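Local coordinates for protein putative c-1-tetrahydrofolate synthase, cytoplasmic (Leishmania major, PDB 4A26) that probably oxidises 5,10-methylenetetrahydrofolate and hydrolyses the resulting methenyl form, as a homodimeric dehydrogenase/cyclohydrolase of one-carbon metabolism, at residues L29-L40 with T289-V299. Numbering follows the deposited sequence.
Sequences LRELYGGRVPGL and TLEAFKAALGV
Pro38 and Phe293 bring the two backbones closest, with Pro38 CA 5.4 Å from Phe293 CA. Residues 29-40 end helix 11-32, turn through a type I' beta turn from Tyr33 to Arg36, and enter strand 39-45. The chain runs along one face of the last turns of helix 279-297. Positive phi angles at Gly34 and Gly35 shape the turn.

Phe293 lies in the middle. Its CG is anti to the backbone N (chi1 172°), which sends the ring out over the chain at Val37 and Pro38. Pro38 CD makes a CH-pi contact, 4.1 Å from the Phe293 ring centroid. The opposite face of the ring meets Leu297 CD1 of its own helix. Leu29 CD1 reaches Phe293 CE2 at 3.8 Å and also touches Leu290 CD2. Leu297 splits its two methyls: CD1 lies over a face of the Tyr33 ring, and CD2 over a face of the Arg36 guanidinium. Arg36 NE donates to Tyr33 O at 3.1 Å, nearly straight at 170°. This bond lies in the guanidinium plane and helps fix its rotation. Thr289 CG2 packs near Gly39 O, while its OG1 bonds to Leu285 O.

His97 meets the Phe293 ring edge-to-face, and its ND1 accepts a bond from Gly39 N. Helix 279-297, from the NAD(P)-binding part, packs on the end of helix 11-32 and the loop into strand 39-45 of the catalytic part. No hydrogen bond crosses between the segments. Shape and apolar burial hold them, while Arg36 NE and Thr289 OG1 find partners on their own side.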
loop_
_atom_site.group_PDB
_atom_site.type_symbol
_atom_site.label_atom_id
_atom_site.label_comp_id
_atom_site.label_asym_id
_atom_site.label_seq_id
_atom_site.Cartn_x
_atom_site.Cartn_y
_atom_site.Cartn_z
ATOM N N LEU A 29 29.635 13.296 7.377
ATOM C CA LEU A 29 29.920 11.864 7.242
ATOM C C LEU A 29 31.279 11.594 6.589
ATOM O O LEU A 29 31.900 10.566 6.850
ATOM C CB LEU A 29 28.813 11.161 6.450
ATOM C CG LEU A 29 27.426 11.121 7.099
ATOM C CD1 LEU A 29 26.388 10.609 6.105
ATOM C CD2 LEU A 29 27.427 10.267 8.359
ATOM N N ARG A 30 31.732 12.509 5.737
ATOM C CA ARG A 30 33.052 12.392 5.121
ATOM C C ARG A 30 34.169 12.323 6.159
ATOM O O ARG A 30 35.037 11.457 6.082
ATOM C CB ARG A 30 33.322 13.573 4.199
ATOM C CG ARG A 30 32.756 13.438 2.807
ATOM C CD ARG A 30 32.984 14.725 2.035
ATOM N NE ARG A 30 34.401 15.103 2.033
ATOM C CZ ARG A 30 35.166 15.226 0.949
ATOM N NH1 ARG A 30 34.679 15.042 -0.276
ATOM N NH2 ARG A 30 36.439 15.567 1.096
ATOM N N GLU A 31 34.142 13.245 7.117
ATOM C CA GLU A 31 35.143 13.279 8.188
ATOM C C GLU A 31 35.139 11.962 8.964
ATOM O O GLU A 31 36.185 11.344 9.162
ATOM C CB GLU A 31 34.879 14.445 9.154
ATOM C CG GLU A 31 35.003 15.838 8.533
ATOM C CD GLU A 31 36.439 16.226 8.237
ATOM O OE1 GLU A 31 37.156 16.618 9.186
ATOM O OE2 GLU A 31 36.844 16.150 7.055
ATOM N N LEU A 32 33.947 11.531 9.368
ATOM C CA LEU A 32 33.784 10.349 10.208
ATOM C C LEU A 32 34.071 9.016 9.511
ATOM O O LEU A 32 34.342 8.027 10.189
ATOM C CB LEU A 32 32.363 10.311 10.783
ATOM C CG LEU A 32 31.937 11.475 11.684
ATOM C CD1 LEU A 32 30.499 11.287 12.129
ATOM C CD2 LEU A 32 32.856 11.601 12.890
ATOM N N TYR A 33 34.013 8.973 8.179
ATOM C CA TYR A 33 34.070 7.692 7.457
ATOM C C TYR A 33 35.073 7.644 6.287
ATOM O O TYR A 33 34.820 7.014 5.259
ATOM C CB TYR A 33 32.654 7.281 7.018
ATOM C CG TYR A 33 31.716 7.092 8.195
ATOM C CD1 TYR A 33 31.795 5.955 8.998
ATOM C CD2 TYR A 33 30.771 8.060 8.527
ATOM C CE1 TYR A 33 30.949 5.784 10.093
ATOM C CE2 TYR A 33 29.922 7.900 9.614
ATOM C CZ TYR A 33 30.015 6.763 10.394
ATOM O OH TYR A 33 29.174 6.604 11.476
ATOM N N GLY A 34 36.223 8.289 6.469
ATOM C CA GLY A 34 37.349 8.160 5.538
ATOM C C GLY A 34 37.181 8.861 4.203
ATOM O O GLY A 34 37.749 8.432 3.197
ATOM N N GLY A 35 36.409 9.944 4.189
ATOM C CA GLY A 35 36.171 10.707 2.967
ATOM C C GLY A 35 35.205 10.044 2.000
ATOM O O GLY A 35 35.071 10.481 0.853
ATOM N N ARG A 36 34.525 8.993 2.462
ATOM C CA ARG A 36 33.540 8.289 1.643
ATOM C C ARG A 36 32.283 9.137 1.495
ATOM O O ARG A 36 32.005 10.005 2.323
ATOM C CB ARG A 36 33.193 6.925 2.246
ATOM C CG ARG A 36 34.240 5.856 1.994
ATOM C CD ARG A 36 33.775 4.499 2.508
ATOM N NE ARG A 36 33.733 4.452 3.970
ATOM C CZ ARG A 36 33.199 3.464 4.687
ATOM N NH1 ARG A 36 32.636 2.414 4.090
ATOM N NH2 ARG A 36 33.217 3.531 6.016
ATOM N N VAL A 37 31.524 8.861 0.444
ATOM C CA VAL A 37 30.432 9.730 0.040
ATOM C C VAL A 37 29.351 8.938 -0.699
ATOM O O VAL A 37 29.635 7.875 -1.249
ATOM C CB VAL A 37 30.985 10.891 -0.831
ATOM C CG1 VAL A 37 30.190 11.064 -2.109
ATOM C CG2 VAL A 37 31.040 12.184 -0.027
ATOM N N PRO A 38 28.102 9.440 -0.699
ATOM C CA PRO A 38 27.036 8.717 -1.385
ATOM C C PRO A 38 27.157 8.797 -2.897
ATOM O O PRO A 38 27.653 9.788 -3.436
ATOM C CB PRO A 38 25.754 9.428 -0.927
ATOM C CG PRO A 38 26.160 10.353 0.176
ATOM C CD PRO A 38 27.602 10.661 -0.047
ATOM N N GLY A 39 26.692 7.751 -3.570
ATOM C CA GLY A 39 26.696 7.691 -5.018
ATOM C C GLY A 39 25.280 7.507 -5.519
ATOM O O GLY A 39 24.594 6.569 -5.119
ATOM N N LEU A 40 24.836 8.425 -6.371
ATOM C CA LEU A 40 23.587 8.268 -7.093
ATOM C C LEU A 40 23.916 7.822 -8.506
ATOM O O LEU A 40 24.603 8.530 -9.243
ATOM C CB LEU A 40 22.816 9.586 -7.133
ATOM C CG LEU A 40 21.451 9.528 -7.814
ATOM C CD1 LEU A 40 20.574 8.447 -7.183
ATOM C CD2 LEU A 40 20.777 10.886 -7.747
ATOM N N THR A 289 18.825 8.958 -1.161
ATOM C CA THR A 289 20.167 8.440 -1.444
ATOM C C THR A 289 21.129 8.607 -0.273
ATOM O O THR A 289 22.066 7.821 -0.129
ATOM C CB THR A 289 20.784 9.123 -2.672
ATOM O OG1 THR A 289 19.827 9.151 -3.735
ATOM C CG2 THR A 289 22.028 8.372 -3.134
ATOM N N LEU A 290 20.915 9.632 0.552
ATOM C CA LEU A 290 21.709 9.805 1.770
ATOM C C LEU A 290 21.400 8.660 2.732
ATOM O O LEU A 290 22.311 7.980 3.195
ATOM C CB LEU A 290 21.421 11.153 2.443
ATOM C CG LEU A 290 22.514 11.759 3.340
ATOM C CD1 LEU A 290 21.911 12.835 4.232
ATOM C CD2 LEU A 290 23.217 10.726 4.184
ATOM N N GLU A 291 20.112 8.450 3.009
ATOM C CA GLU A 291 19.659 7.371 3.895
ATOM C C GLU A 291 20.217 6.011 3.487
ATOM O O GLU A 291 20.560 5.203 4.347
ATOM C CB GLU A 291 18.125 7.303 3.948
ATOM C CG GLU A 291 17.492 8.255 4.961
ATOM C CD GLU A 291 15.960 8.256 4.915
ATOM O OE1 GLU A 291 15.356 7.208 4.562
ATOM O OE2 GLU A 291 15.364 9.316 5.241
ATOM N N ALA A 292 20.304 5.765 2.180
ATOM C CA ALA A 292 20.897 4.529 1.662
ATOM C C ALA A 292 22.371 4.431 2.036
ATOM O O ALA A 292 22.827 3.391 2.502
ATOM C CB ALA A 292 20.736 4.453 0.153
ATOM N N PHE A 293 23.105 5.519 1.816
ATOM C CA PHE A 293 24.521 5.611 2.181
ATOM C C PHE A 293 24.697 5.558 3.697
ATOM O O PHE A 293 25.644 4.958 4.200
ATOM C CB PHE A 293 25.118 6.902 1.609
ATOM C CG PHE A 293 26.513 7.205 2.083
ATOM C CD1 PHE A 293 27.569 6.381 1.739
ATOM C CD2 PHE A 293 26.772 8.328 2.851
ATOM C CE1 PHE A 293 28.857 6.659 2.158
ATOM C CE2 PHE A 293 28.057 8.615 3.274
ATOM C CZ PHE A 293 29.102 7.778 2.926
ATOM N N LYS A 294 23.769 6.181 4.413
ATOM C CA LYS A 294 23.766 6.155 5.874
ATOM C C LYS A 294 23.472 4.731 6.352
ATOM O O LYS A 294 24.104 4.241 7.285
ATOM C CB LYS A 294 22.730 7.152 6.414
ATOM C CG LYS A 294 23.094 7.812 7.735
ATOM C CD LYS A 294 22.590 9.261 7.806
ATOM C CE LYS A 294 21.068 9.371 7.849
ATOM N NZ LYS A 294 20.508 8.936 9.159
ATOM N N ALA A 295 22.528 4.068 5.686
ATOM C CA ALA A 295 22.174 2.682 5.990
ATOM C C ALA A 295 23.318 1.715 5.690
ATOM O O ALA A 295 23.631 0.850 6.505
ATOM C CB ALA A 295 20.933 2.273 5.209
ATOM N N ALA A 296 23.939 1.873 4.522
ATOM C CA ALA A 296 24.990 0.957 4.058
ATOM C C ALA A 296 26.247 0.986 4.924
ATOM O O ALA A 296 26.966 -0.005 4.996
ATOM C CB ALA A 296 25.353 1.260 2.610
ATOM N N LEU A 297 26.512 2.122 5.564
ATOM C CA LEU A 297 27.631 2.242 6.501
ATOM C C LEU A 297 27.318 1.609 7.856
ATOM O O LEU A 297 28.220 1.111 8.534
ATOM C CB LEU A 297 28.004 3.709 6.707
ATOM C CG LEU A 297 28.627 4.405 5.496
ATOM C CD1 LEU A 297 28.627 5.914 5.696
ATOM C CD2 LEU A 297 30.029 3.890 5.253
ATOM N N GLY A 298 26.041 1.632 8.242
ATOM C CA GLY A 298 25.599 1.116 9.539
ATOM C C GLY A 298 25.114 2.205 10.479
ATOM O O GLY A 298 24.746 1.922 11.618
ATOM N N VAL A 299 25.111 3.448 10.001
ATOM C CA VAL A 299 24.660 4.591 10.792
ATOM C C VAL A 299 23.142 4.686 10.791
ATOM O O VAL A 299 22.506 4.534 9.746
ATOM C CB VAL A 299 25.226 5.911 10.239
ATOM C CG1 VAL A 299 24.639 7.107 10.986
ATOM C CG2 VAL A 299 26.735 5.908 10.330
#